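Local coordinates for HTH tetR-type domain-containing protein (Streptomyces coelicolor A3, PDB 3IUV) that probably acts as a DNA-binding transcriptional regulator of the TetR family, although its target genes and any ligand are unknown, at residues Asp17-Val22 against Ala29-Arg34; Tyr49-Leu54 against Met58-Arg63; Arg71-His76 against Glu130-Leu135; Glu96-Asp101 against Gly154-Val159; Ala145-Ala150 against Thr176-Val181. One frame throughout, in Å; residues are numbered along the deposited sequence.

From the N terminus, contact 1 closes a short loop between helix 11-24 and the entry to helix 33-40, and contact 2 closes an even shorter one where helix 44-50 gives way to helix 54-73. These two follow in series and touch, building the small head that carries the predicted helix-turn-helix. Helix 54-73 then runs on to contact 3, whose wide loop ends on helix 121-139. Contact 4, from helix 86-98 to helix 142-161, crosses contact 3, and contact 5 in turn crosses contact 4, joining helix 142-161 to the C-terminal end. None is nested within another. Contacts 3 to 5 bind the C-terminal domain together, and segments of 4 and 5 also meet the second subunit.

Contact 1. Residues Asp17-Val22 against Ala29-Arg34; sequences DAAIRV and AGLSHR
Ala-19 and Val-22, one turn apart on helix 11-24, meet Leu-31 in the loop that leads into the predicted helix-turn-helix, the DNA-binding motif of the TetR fold. Along the helix the contact begins at Ala-19, a buried residue whose methyl packs on one branch of the leucine: Ala-19 CB is modelled 3.3 Å from Leu-31 CD1. Ile-20 and Arg-21 come next and point away from the loop, the arginine making a salt bridge through NH2 to Glu-39 of helix 33-40. Val-22 brings the helix back to the contact. Its N is bonded to Ala-18 O at 2.8 Å, the regular helical bond, so the backbone is still in its helix where the valine turns to the loop. On that side chain CG1 stands opposite the backbone N (chi1 173°), which leans this branch toward the loop and leaves CG2 beside the nitrogen. The nearest neighbour of CG1 in Gly-30 is the carbonyl O. No hydrogen bond spans the two segments; the join is apolar, and Ala-19, Val-22 and Leu-31 are all buried. Beyond Leu-31 the chain turns into helix 33-40, with Ser-32 as its N-cap and Ser-32 OG hydrogen-bonded to Thr-35 OG1. Leu-31 thus enters the contact just before the cap, offering CD1 to the alanine and its CB to the valine. The side chains of Val-22 and Leu-31 cross at about a right angle, with Val-22 CG1 3.6 Å from Leu-31 CB.

Contact 2. Residues Tyr49-Leu54 against Met58-Arg63; sequences YHFATL and MVAALR
Phe-51 brings the CE2-CZ side of its ring obliquely to the methyl of Ala-60, with CE2 3.5 Å and CZ 4.0 Å from Ala-60 CB. Phe-51 is the first residue to leave helical geometry after helix 44-50, and its CG sits opposite the carbonyl carbon (chi1 -55°), which swings the ring toward helix 54-73. Thr-53 is the N-cap of that helix: its OG1 caps a backbone N of the first turn, while its own N bonds Asp-56 OD1. The first turn itself closes across the contact. Met-58 N donates to Leu-54 O at 3.1 Å, nearly straight with an N-H...O angle of 176°, the usual bond of an alpha helix four residues on. Alongside it, the side chains of Leu-54 and Met-58, which is modelled as selenomethionine, cross obliquely and join at their ends, Leu-54 CD1 to Met-58 CE at 3.7 Å. A bend at the last torsion of Met-58 turns its CE out of line with the rest of the chain. Around this, the Phe-51 ring packs on Ile-15 and Ile-16 of helix 11-24, while the backbone O of Phe-51 accepts a hydrogen bond from His-33 NE2 of helix 33-40. At the far end, Leu-62 rests on Val-124 and Arg-63 forms a salt bridge with Glu-127, both on helix 121-139.

Contact 3. Residues Arg71-His76 against Glu130-Leu135; sequences RVVAAH and EGVGAL
Val-73 holds CG1 opposite its backbone N (chi1 161°), and in this rotation CG1 reaches Leu-135 while CG2 meets Val-132; Leu-135, extended through both torsions, stretches a methyl to the same valine. This is helix-to-helix packing in the all-helical TetR fold: the C-terminal part of helix 54-73, which starts at the predicted DNA-binding head, lies against helix 121-139 of the C-terminal domain. Val-73 points toward the other segment and supplies both touching branches, one to each partner. Its CG2 comes to Val-132 CG2 at 4.4 Å. The contact is small and loose, made by van der Waals touch with no hydrogen bond across it. Past the valine the chain folds into a type I turn from Val-73 to His-76, closed by the bond from His-76 N to Val-73 O at 2.7 Å. The turn brings the His-76 ring to helix 86-98, where its two nitrogens have weak hydrogen bonds to Glu-89 and Glu-96. Leu-79, in the loop that follows, packs on Val-73 and Leu-135 alike and so adds a fourth apolar side chain. Leu-135 sits one helical turn beyond Val-132, so Val-73 is met by successive turns of helix 121-139. There its second branch, Val-73 CG1, ends 4.4 Å from Leu-135 CD1.

Contact 4. Residues Glu96-Asp101 against Gly154-Val159; sequences EWLGGD and GICLQV
Leu-98 and Cys-156 bring the two segments closest, their CA atoms 7.8 Å apart, where the end of helix 86-98 passes the C-terminal half of helix 142-161. Just beyond, Gly-99 breaks the helix and Gly-100 takes up backbone angles at which a CB would run into the preceding carbonyl oxygen, and with that the chain leaves the partner helix. Cys-156 is the residue that both partners share. Its SG lies beside the backbone N, opposite the carbonyl carbon (chi1 -64°), and from there Cys-156 SG meets Leu-98 CD2 at 4.2 Å. Trp-97 comes to the same sulfur with the rim of its indole: CD1 is 4.4 Å from Cys-156 SG. The sulfur is 5.5 Å from the centroid of the five-membered ring and 89° off the ring normal, so it lies almost exactly in the ring plane, at the edge and not over a face. This sulfur-aromatic contact helps pack helix 86-98 on helix 142-161 within the C-terminal domain of the TetR fold. Val-159, one turn further along, leans toward Leu-98 more distantly, with Val-159 CG2 4.7 Å from Leu-98 CD1. Tyr-109 of helix 103-117 also packs on Cys-156, and Trp-97 has an edge-to-face pairing with Phe-69. On another side of the same helix, Leu-157 and Gln-158 meet Asp-153 of the second subunit. With no hydrogen bond across the contact, its chemistry is chiefly dispersion around a polarisable, buried sulfur; the in-plane approach to the indole rim may add a small electrostatic attraction.

Contact 5. Residues Ala145-Ala150 against Thr176-Val181; sequences ARALVA and TRLIPV
No ring or other flat side chain stands where Leu-148 meets Leu-178 and Ile-179; the two guanidinium groups of these segments reach the second subunit, Arg-177 also pairing through NE with Glu-173 of its own chain. That of Arg-146 makes a cation-pi contact with Tyr-170 of the second subunit, and Arg-177 hydrogen-bonds through NH1 to Thr-144 OG1 of that subunit. Between the segments the side-chain contacts are aliphatic. The CD2 branch of Leu-148 does most of the touching: CG lies opposite the carbonyl carbon (chi1 -78°), which carries the branch toward the C-terminal segment. There Leu-148 CD2 meets Ile-179 CG1 at 4.1 Å and the terminal methyl CD1 of Ile-179 at 4.2 Å, the two side chains crossing at about a right angle. The same Leu-148 CD2 reaches Leu-178 CD1 at 4.5 Å. In the TetR fold the last two helices of each subunit typically pair with their mates in a four-helix bundle that holds the dimer, and the packing here agrees: Leu-178 rests on Leu-178 of the second subunit, and Ala-147 on Val-174 of that chain. Leu-178 meets Ala-147 with both branches, one at the methyl and one at the carbonyl O: Leu-178 CD2 is 4.4 Å from Ala-147 CB, and CD1 is 4.2 Å from Ala-147 O.

Contact 1. Residues Asp17-Val22 against Ala29-Arg34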
# COMPACT_ATOMS: atom_id res chain seq x y z
N ASP A 17 15.04 14.66 -8.94
CA ASP A 17 15.64 13.34 -9.07
C ASP A 17 16.40 13.00 -7.82
O ASP A 17 16.35 11.88 -7.33
CB ASP A 17 16.58 13.32 -10.27
CG ASP A 17 15.82 13.25 -11.59
OD1 ASP A 17 14.78 12.56 -11.64
OD2 ASP A 17 16.27 13.88 -12.57
N ALA A 18 17.11 13.98 -7.30
CA ALA A 18 17.86 13.81 -6.07
C ALA A 18 16.92 13.52 -4.91
O ALA A 18 17.18 12.64 -4.10
CB ALA A 18 18.71 15.05 -5.79
N ALA A 19 15.82 14.27 -4.83
CA ALA A 19 14.82 14.04 -3.80
C ALA A 19 14.41 12.59 -3.93
O ALA A 19 14.35 11.85 -2.94
CB ALA A 19 13.62 14.93 -4.03
N ILE A 20 14.15 12.20 -5.17
CA ILE A 20 13.82 10.83 -5.50
C ILE A 20 14.83 9.85 -4.89
O ILE A 20 14.45 8.95 -4.16
CB ILE A 20 13.66 10.66 -7.04
CG1 ILE A 20 12.18 10.80 -7.42
CG2 ILE A 20 14.21 9.32 -7.51
CD1 ILE A 20 11.92 11.03 -8.91
N ARG A 21 16.11 10.05 -5.15
CA ARG A 21 17.11 9.10 -4.65
C ARG A 21 17.23 9.12 -3.13
O ARG A 21 17.39 8.07 -2.49
CB ARG A 21 18.47 9.35 -5.31
CG ARG A 21 18.43 9.25 -6.82
CD ARG A 21 19.81 9.44 -7.39
NE ARG A 21 20.52 10.52 -6.72
CZ ARG A 21 20.37 11.82 -7.00
NH1 ARG A 21 19.52 12.19 -7.95
NH2 ARG A 21 21.06 12.73 -6.33
N VAL A 22 17.17 10.31 -2.54
CA VAL A 22 17.26 10.45 -1.10
C VAL A 22 16.24 9.55 -0.38
O VAL A 22 16.55 8.96 0.65
CB VAL A 22 17.14 11.95 -0.66
CG1 VAL A 22 17.05 12.08 0.85
CG2 VAL A 22 18.33 12.75 -1.18
N ALA A 29 11.52 10.37 5.87
CA ALA A 29 12.15 11.10 6.96
C ALA A 29 13.58 11.53 6.69
O ALA A 29 14.17 12.28 7.47
CB ALA A 29 12.09 10.26 8.23
N GLY A 30 14.14 11.07 5.57
CA GLY A 30 15.52 11.38 5.25
C GLY A 30 15.69 12.48 4.22
O GLY A 30 16.80 12.76 3.76
N LEU A 31 14.58 13.12 3.85
CA LEU A 31 14.59 14.08 2.76
C LEU A 31 14.12 15.47 3.17
O LEU A 31 12.95 15.67 3.52
CB LEU A 31 13.79 13.55 1.57
CG LEU A 31 13.09 14.56 0.67
CD1 LEU A 31 13.25 14.18 -0.79
CD2 LEU A 31 11.63 14.66 1.04
N SER A 32 15.03 16.43 3.12
CA SER A 32 14.73 17.81 3.44
C SER A 32 15.56 18.69 2.52
O SER A 32 16.58 18.24 2.00
CB SER A 32 15.13 18.11 4.87
OG SER A 32 16.53 18.27 4.96
N HIS A 33 15.12 19.93 2.34
CA HIS A 33 15.86 20.89 1.51
C HIS A 33 17.36 20.72 1.61
O HIS A 33 18.06 20.71 0.60
CB HIS A 33 15.52 22.32 1.91
CG HIS A 33 14.16 22.73 1.48
ND1 HIS A 33 13.09 22.75 2.34
CD2 HIS A 33 13.69 23.11 0.27
CE1 HIS A 33 12.01 23.14 1.68
NE2 HIS A 33 12.34 23.36 0.42
N ARG A 34 17.84 20.61 2.84
CA ARG A 34 19.27 20.55 3.07
C ARG A 34 19.85 19.23 2.57
O ARG A 34 20.96 19.20 2.04
CB ARG A 34 19.57 20.79 4.55
CG ARG A 34 20.96 21.32 4.82
CD ARG A 34 20.94 22.48 5.81
NE ARG A 34 22.25 23.11 5.92
CZ ARG A 34 22.45 24.37 6.29
NH1 ARG A 34 21.42 25.15 6.59
NH2 ARG A 34 23.68 24.87 6.37

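Contact 2. Residues Tyr49-Leu54 against Met58-Arg63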
# COMPACT_ATOMS: atom_id res chain seq x y z
N TYR A 49 14.47 27.89 -4.17
CA TYR A 49 14.02 28.73 -5.26
C TYR A 49 13.00 27.94 -6.07
O TYR A 49 11.98 28.45 -6.55
CB TYR A 49 15.22 29.16 -6.10
CG TYR A 49 14.90 29.92 -7.35
CD1 TYR A 49 14.15 31.08 -7.31
CD2 TYR A 49 15.35 29.46 -8.60
CE1 TYR A 49 13.86 31.78 -8.45
CE2 TYR A 49 15.06 30.15 -9.75
CZ TYR A 49 14.31 31.31 -9.67
OH TYR A 49 14.02 32.01 -10.82
N HIS A 50 13.25 26.65 -6.17
CA HIS A 50 12.34 25.78 -6.87
C HIS A 50 11.26 25.15 -5.98
O HIS A 50 10.19 24.80 -6.45
CB HIS A 50 13.13 24.73 -7.63
CG HIS A 50 13.95 25.31 -8.73
ND1 HIS A 50 13.39 25.80 -9.88
CD2 HIS A 50 15.29 25.52 -8.84
CE1 HIS A 50 14.34 26.28 -10.67
NE2 HIS A 50 15.50 26.11 -10.05
N PHE A 51 11.52 25.02 -4.68
CA PHE A 51 10.51 24.40 -3.82
C PHE A 51 10.50 25.05 -2.47
O PHE A 51 11.39 24.79 -1.65
CB PHE A 51 10.76 22.89 -3.67
CG PHE A 51 10.84 22.16 -4.98
CD1 PHE A 51 12.06 21.79 -5.51
CD2 PHE A 51 9.68 21.86 -5.69
CE1 PHE A 51 12.13 21.11 -6.73
CE2 PHE A 51 9.75 21.19 -6.91
CZ PHE A 51 10.98 20.82 -7.43
N ALA A 52 9.49 25.88 -2.23
CA ALA A 52 9.30 26.51 -0.93
C ALA A 52 8.96 25.50 0.19
O ALA A 52 9.77 25.29 1.11
CB ALA A 52 8.23 27.56 -1.02
N THR A 53 7.77 24.89 0.12
CA THR A 53 7.40 23.92 1.14
C THR A 53 8.18 22.66 0.88
O THR A 53 8.64 22.43 -0.24
CB THR A 53 5.89 23.58 1.16
OG1 THR A 53 5.58 22.61 0.15
CG2 THR A 53 5.06 24.82 0.93
N LEU A 54 8.35 21.84 1.92
CA LEU A 54 8.97 20.54 1.76
C LEU A 54 7.99 19.72 0.97
O LEU A 54 8.36 18.73 0.34
CB LEU A 54 9.21 19.89 3.12
CG LEU A 54 10.50 19.08 3.32
CD1 LEU A 54 10.73 18.08 2.18
CD2 LEU A 54 11.72 20.01 3.49
N MSE A 58 8.24 16.96 -2.23
CA MSE A 58 7.60 15.65 -2.26
C MSE A 58 6.46 15.58 -3.25
O MSE A 58 6.14 14.51 -3.78
CB MSE A 58 7.10 15.24 -0.88
CG MSE A 58 8.20 14.99 0.11
SE MSE A 58 7.59 14.14 1.73
CE MSE A 58 8.85 14.99 2.99
N VAL A 59 5.82 16.72 -3.50
CA VAL A 59 4.68 16.74 -4.41
C VAL A 59 5.15 16.59 -5.83
O VAL A 59 4.58 15.82 -6.60
CB VAL A 59 3.83 18.01 -4.31
CG1 VAL A 59 2.72 17.99 -5.39
CG2 VAL A 59 3.24 18.14 -2.92
N ALA A 60 6.19 17.34 -6.18
CA ALA A 60 6.79 17.22 -7.49
C ALA A 60 7.39 15.83 -7.56
O ALA A 60 7.15 15.09 -8.51
CB ALA A 60 7.86 18.29 -7.69
N ALA A 61 8.15 15.49 -6.52
CA ALA A 61 8.85 14.21 -6.46
C ALA A 61 7.94 13.05 -6.90
O ALA A 61 8.34 12.20 -7.70
CB ALA A 61 9.39 13.97 -5.07
N LEU A 62 6.72 13.03 -6.38
CA LEU A 62 5.80 11.97 -6.73
C LEU A 62 5.14 12.16 -8.10
O LEU A 62 5.18 11.26 -8.94
CB LEU A 62 4.74 11.80 -5.65
CG LEU A 62 3.73 10.69 -5.95
CD1 LEU A 62 2.64 11.20 -6.88
CD2 LEU A 62 4.42 9.48 -6.55
N ARG A 63 4.50 13.30 -8.31
CA ARG A 63 3.84 13.56 -9.58
C ARG A 63 4.71 13.10 -10.75
O ARG A 63 4.19 12.72 -11.80
CB ARG A 63 3.47 15.05 -9.71
CG ARG A 63 2.57 15.40 -10.90
CD ARG A 63 1.79 16.69 -10.63
NE ARG A 63 0.74 16.49 -9.62
CZ ARG A 63 0.28 17.44 -8.81
NH1 ARG A 63 0.79 18.66 -8.85
NH2 ARG A 63 -0.67 17.14 -7.93

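Contact 3. Residues Arg71-His76 against Glu130-Leu135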
# COMPACT_ATOMS: atom_id res chain seq x y z
N ARG A 71 3.25 7.03 -18.64
CA ARG A 71 4.01 6.94 -19.87
C ARG A 71 4.20 5.48 -20.28
O ARG A 71 4.48 5.20 -21.45
CB ARG A 71 5.35 7.68 -19.73
CG ARG A 71 5.27 9.14 -20.19
CD ARG A 71 6.40 10.01 -19.64
NE ARG A 71 7.59 9.23 -19.30
CZ ARG A 71 8.28 9.36 -18.16
NH1 ARG A 71 9.34 8.59 -17.95
NH2 ARG A 71 7.91 10.26 -17.25
N VAL A 72 4.05 4.57 -19.32
CA VAL A 72 3.95 3.14 -19.61
C VAL A 72 2.57 2.86 -20.22
O VAL A 72 2.42 2.10 -21.17
CB VAL A 72 4.06 2.32 -18.33
CG1 VAL A 72 3.98 0.81 -18.65
CG2 VAL A 72 5.33 2.68 -17.57
N VAL A 73 1.58 3.51 -19.63
CA VAL A 73 0.20 3.39 -20.05
C VAL A 73 0.03 3.96 -21.45
O VAL A 73 -0.47 3.29 -22.36
CB VAL A 73 -0.72 4.18 -19.10
CG1 VAL A 73 -2.07 4.46 -19.75
CG2 VAL A 73 -0.87 3.42 -17.80
N ALA A 74 0.45 5.21 -21.61
CA ALA A 74 0.43 5.86 -22.91
C ALA A 74 1.25 5.07 -23.95
O ALA A 74 1.08 5.27 -25.14
CB ALA A 74 0.92 7.29 -22.79
N ALA A 75 2.12 4.16 -23.50
CA ALA A 75 2.85 3.30 -24.44
C ALA A 75 2.07 2.02 -24.79
O ALA A 75 2.55 1.18 -25.56
CB ALA A 75 4.23 2.96 -23.90
N HIS A 76 0.89 1.86 -24.21
CA HIS A 76 -0.03 0.81 -24.66
C HIS A 76 -1.36 1.44 -24.98
O HIS A 76 -2.28 1.43 -24.15
CB HIS A 76 -0.20 -0.27 -23.62
CG HIS A 76 1.07 -0.93 -23.23
ND1 HIS A 76 1.31 -2.27 -23.43
CD2 HIS A 76 2.19 -0.42 -22.66
CE1 HIS A 76 2.52 -2.57 -22.99
NE2 HIS A 76 3.08 -1.47 -22.52
N GLU A 130 -6.62 7.79 -11.42
CA GLU A 130 -7.55 8.72 -12.03
C GLU A 130 -7.62 8.56 -13.54
O GLU A 130 -8.70 8.50 -14.12
CB GLU A 130 -7.20 10.16 -11.66
CG GLU A 130 -8.42 11.06 -11.60
CD GLU A 130 -9.55 10.41 -10.86
OE1 GLU A 130 -9.55 10.46 -9.60
OE2 GLU A 130 -10.43 9.84 -11.54
N GLY A 131 -6.46 8.51 -14.19
CA GLY A 131 -6.40 8.37 -15.63
C GLY A 131 -6.67 6.94 -16.06
O GLY A 131 -7.40 6.70 -17.05
N VAL A 132 -6.09 6.00 -15.31
CA VAL A 132 -6.29 4.57 -15.49
C VAL A 132 -7.78 4.23 -15.37
O VAL A 132 -8.40 3.69 -16.30
CB VAL A 132 -5.46 3.79 -14.43
CG1 VAL A 132 -5.82 2.29 -14.39
CG2 VAL A 132 -3.97 4.00 -14.67
N GLY A 133 -8.35 4.59 -14.22
CA GLY A 133 -9.77 4.43 -13.96
C GLY A 133 -10.67 5.09 -14.98
O GLY A 133 -11.64 4.50 -15.44
N ALA A 134 -10.35 6.33 -15.35
CA ALA A 134 -11.09 7.02 -16.41
C ALA A 134 -11.05 6.26 -17.73
O ALA A 134 -12.05 6.16 -18.44
CB ALA A 134 -10.53 8.41 -16.61
N LEU A 135 -9.89 5.71 -18.06
CA LEU A 135 -9.73 4.96 -19.30
C LEU A 135 -10.47 3.62 -19.20
O LEU A 135 -11.27 3.28 -20.07
CB LEU A 135 -8.25 4.76 -19.57
CG LEU A 135 -7.79 4.34 -20.96
CD1 LEU A 135 -6.27 4.46 -21.04
CD2 LEU A 135 -8.24 2.91 -21.29

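Contact 4. Residues Glu96-Asp101 against Gly154-Val159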
# COMPACT_ATOMS: atom_id res chain seq x y z
N GLU A 96 5.82 -4.05 -17.23
CA GLU A 96 6.81 -2.99 -17.46
C GLU A 96 7.04 -2.14 -16.21
O GLU A 96 8.17 -2.02 -15.74
CB GLU A 96 6.38 -2.11 -18.63
CG GLU A 96 6.36 -2.85 -19.94
CD GLU A 96 5.75 -2.03 -21.06
OE1 GLU A 96 5.98 -0.80 -21.11
OE2 GLU A 96 5.06 -2.63 -21.90
N TRP A 97 5.96 -1.55 -15.70
CA TRP A 97 6.00 -0.73 -14.49
C TRP A 97 6.79 -1.38 -13.35
O TRP A 97 7.26 -0.69 -12.44
CB TRP A 97 4.57 -0.46 -14.02
CG TRP A 97 4.41 0.38 -12.77
CD1 TRP A 97 3.74 0.02 -11.63
CD2 TRP A 97 4.90 1.71 -12.55
NE1 TRP A 97 3.79 1.05 -10.72
CE2 TRP A 97 4.49 2.10 -11.26
CE3 TRP A 97 5.65 2.61 -13.32
CZ2 TRP A 97 4.80 3.35 -10.71
CZ3 TRP A 97 5.96 3.86 -12.78
CH2 TRP A 97 5.54 4.21 -11.49
N LEU A 98 6.92 -2.70 -13.40
CA LEU A 98 7.64 -3.42 -12.36
C LEU A 98 9.06 -3.87 -12.80
O LEU A 98 10.03 -3.65 -12.07
CB LEU A 98 6.79 -4.59 -11.82
CG LEU A 98 5.42 -4.22 -11.21
CD1 LEU A 98 4.49 -5.43 -11.18
CD2 LEU A 98 5.52 -3.59 -9.81
N GLY A 99 9.19 -4.46 -13.98
CA GLY A 99 10.50 -4.78 -14.53
C GLY A 99 11.47 -3.62 -14.35
O GLY A 99 11.13 -2.48 -14.64
N GLY A 100 12.68 -3.92 -13.88
CA GLY A 100 13.61 -2.88 -13.48
C GLY A 100 13.89 -3.04 -11.99
O GLY A 100 13.94 -4.16 -11.50
N ASP A 101 14.08 -1.93 -11.28
CA ASP A 101 14.23 -2.03 -9.82
C ASP A 101 13.15 -1.27 -9.04
O ASP A 101 13.45 -0.55 -8.09
CB ASP A 101 15.63 -1.60 -9.36
CG ASP A 101 16.11 -2.39 -8.15
OD1 ASP A 101 16.26 -1.80 -7.06
OD2 ASP A 101 16.32 -3.62 -8.29
N GLY A 154 -3.01 -4.03 -5.58
CA GLY A 154 -2.81 -5.27 -4.82
C GLY A 154 -1.69 -6.11 -5.39
O GLY A 154 -0.67 -6.33 -4.73
N ILE A 155 -1.87 -6.58 -6.61
CA ILE A 155 -0.81 -7.29 -7.33
C ILE A 155 0.54 -6.58 -7.15
O ILE A 155 1.51 -7.19 -6.72
CB ILE A 155 -1.18 -7.50 -8.84
CG1 ILE A 155 -2.26 -8.57 -8.98
CG2 ILE A 155 0.06 -7.84 -9.68
CD1 ILE A 155 -3.05 -8.57 -10.33
N CYS A 156 0.61 -5.29 -7.45
CA CYS A 156 1.88 -4.59 -7.29
C CYS A 156 2.34 -4.68 -5.86
O CYS A 156 3.51 -5.01 -5.59
CB CYS A 156 1.77 -3.13 -7.70
SG CYS A 156 1.39 -2.93 -9.44
N LEU A 157 1.43 -4.39 -4.95
CA LEU A 157 1.77 -4.42 -3.54
C LEU A 157 2.49 -5.73 -3.22
O LEU A 157 3.68 -5.72 -2.95
CB LEU A 157 0.52 -4.29 -2.68
CG LEU A 157 0.59 -3.07 -1.78
CD1 LEU A 157 -0.26 -3.26 -0.54
CD2 LEU A 157 2.04 -2.78 -1.41
N GLN A 158 1.77 -6.83 -3.31
CA GLN A 158 2.33 -8.17 -3.14
C GLN A 158 3.73 -8.35 -3.68
O GLN A 158 4.59 -8.90 -3.01
CB GLN A 158 1.41 -9.21 -3.77
CG GLN A 158 0.13 -9.40 -2.99
CD GLN A 158 0.39 -9.73 -1.52
OE1 GLN A 158 -0.15 -9.08 -0.61
NE2 GLN A 158 1.22 -10.73 -1.28
N VAL A 159 3.95 -7.91 -4.91
CA VAL A 159 5.25 -8.12 -5.54
C VAL A 159 6.40 -7.42 -4.78
O VAL A 159 7.55 -7.84 -4.86
CB VAL A 159 5.21 -7.71 -7.03
CG1 VAL A 159 6.62 -7.57 -7.58
CG2 VAL A 159 4.40 -8.71 -7.84

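Contact 5. Residues Ala145-Ala150 against Thr176-Val181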
# COMPACT_ATOMS: atom_id res chain seq x y z
N ALA A 145 -13.91 -1.20 -13.61
CA ALA A 145 -12.77 -0.30 -13.56
C ALA A 145 -12.22 -0.13 -12.13
O ALA A 145 -11.01 -0.17 -11.93
CB ALA A 145 -13.13 1.04 -14.17
N ARG A 146 -13.09 0.08 -11.15
CA ARG A 146 -12.67 0.19 -9.76
C ARG A 146 -12.02 -1.14 -9.34
O ARG A 146 -10.99 -1.19 -8.68
CB ARG A 146 -13.87 0.50 -8.87
CG ARG A 146 -14.34 1.93 -8.99
CD ARG A 146 -15.81 2.05 -8.65
NE ARG A 146 -16.06 1.90 -7.21
CZ ARG A 146 -17.24 1.61 -6.67
NH1 ARG A 146 -18.30 1.40 -7.44
NH2 ARG A 146 -17.36 1.50 -5.35
N ALA A 147 -12.63 -2.23 -9.76
CA ALA A 147 -12.06 -3.52 -9.49
C ALA A 147 -10.70 -3.67 -10.15
O ALA A 147 -9.73 -4.11 -9.53
CB ALA A 147 -13.01 -4.63 -9.94
N LEU A 148 -10.61 -3.34 -11.43
CA LEU A 148 -9.35 -3.51 -12.12
C LEU A 148 -8.30 -2.73 -11.36
O LEU A 148 -7.28 -3.26 -10.93
CB LEU A 148 -9.45 -3.04 -13.58
CG LEU A 148 -10.15 -4.05 -14.51
CD1 LEU A 148 -10.66 -3.42 -15.85
CD2 LEU A 148 -9.25 -5.25 -14.76
N VAL A 149 -8.58 -1.46 -11.14
CA VAL A 149 -7.67 -0.59 -10.42
C VAL A 149 -7.23 -1.16 -9.06
O VAL A 149 -6.05 -1.19 -8.72
CB VAL A 149 -8.31 0.77 -10.25
CG1 VAL A 149 -7.58 1.60 -9.17
CG2 VAL A 149 -8.34 1.50 -11.61
N ALA A 150 -8.19 -1.61 -8.26
CA ALA A 150 -7.88 -2.13 -6.94
C ALA A 150 -6.89 -3.31 -7.02
O ALA A 150 -6.01 -3.48 -6.16
CB ALA A 150 -9.16 -2.54 -6.23
N THR A 176 -8.57 -11.05 -16.02
CA THR A 176 -9.63 -11.62 -16.86
C THR A 176 -10.90 -11.95 -16.08
O THR A 176 -12.02 -11.81 -16.59
CB THR A 176 -9.15 -12.90 -17.58
OG1 THR A 176 -8.08 -12.58 -18.48
CG2 THR A 176 -10.30 -13.53 -18.37
N ARG A 177 -10.74 -12.38 -14.83
CA ARG A 177 -11.90 -12.74 -14.00
C ARG A 177 -12.76 -11.56 -13.60
O ARG A 177 -13.94 -11.72 -13.28
CB ARG A 177 -11.44 -13.47 -12.76
CG ARG A 177 -10.84 -14.82 -13.06
CD ARG A 177 -10.21 -15.35 -11.81
NE ARG A 177 -9.49 -16.59 -12.05
CZ ARG A 177 -9.32 -17.55 -11.14
NH1 ARG A 177 -9.83 -17.40 -9.91
NH2 ARG A 177 -8.64 -18.65 -11.45
N LEU A 178 -12.16 -10.38 -13.57
CA LEU A 178 -12.88 -9.19 -13.18
C LEU A 178 -13.56 -8.62 -14.40
O LEU A 178 -14.40 -7.75 -14.30
CB LEU A 178 -11.90 -8.18 -12.61
CG LEU A 178 -11.06 -8.78 -11.49
CD1 LEU A 178 -9.79 -7.98 -11.27
CD2 LEU A 178 -11.89 -8.88 -10.22
N ILE A 179 -13.17 -9.12 -15.57
CA ILE A 179 -13.74 -8.63 -16.80
C ILE A 179 -14.87 -9.57 -17.22
O ILE A 179 -14.68 -10.79 -17.33
CB ILE A 179 -12.61 -8.45 -17.86
CG1 ILE A 179 -11.59 -7.43 -17.35
CG2 ILE A 179 -13.16 -8.02 -19.22
CD1 ILE A 179 -10.38 -7.28 -18.23
N PRO A 180 -16.08 -9.00 -17.40
CA PRO A 180 -17.40 -9.62 -17.63
C PRO A 180 -17.79 -9.95 -19.08
O PRO A 180 -17.02 -9.72 -20.01
CB PRO A 180 -18.38 -8.57 -17.09
CG PRO A 180 -17.53 -7.44 -16.51
CD PRO A 180 -16.18 -7.56 -17.11
N VAL A 181 -19.01 -10.47 -19.25
CA VAL A 181 -19.54 -10.96 -20.53
C VAL A 181 -18.62 -11.97 -21.20
O VAL A 181 -18.16 -11.76 -22.32
CB VAL A 181 -19.85 -9.82 -21.53
CG1 VAL A 181 -20.56 -10.38 -22.76
CG2 VAL A 181 -20.70 -8.73 -20.87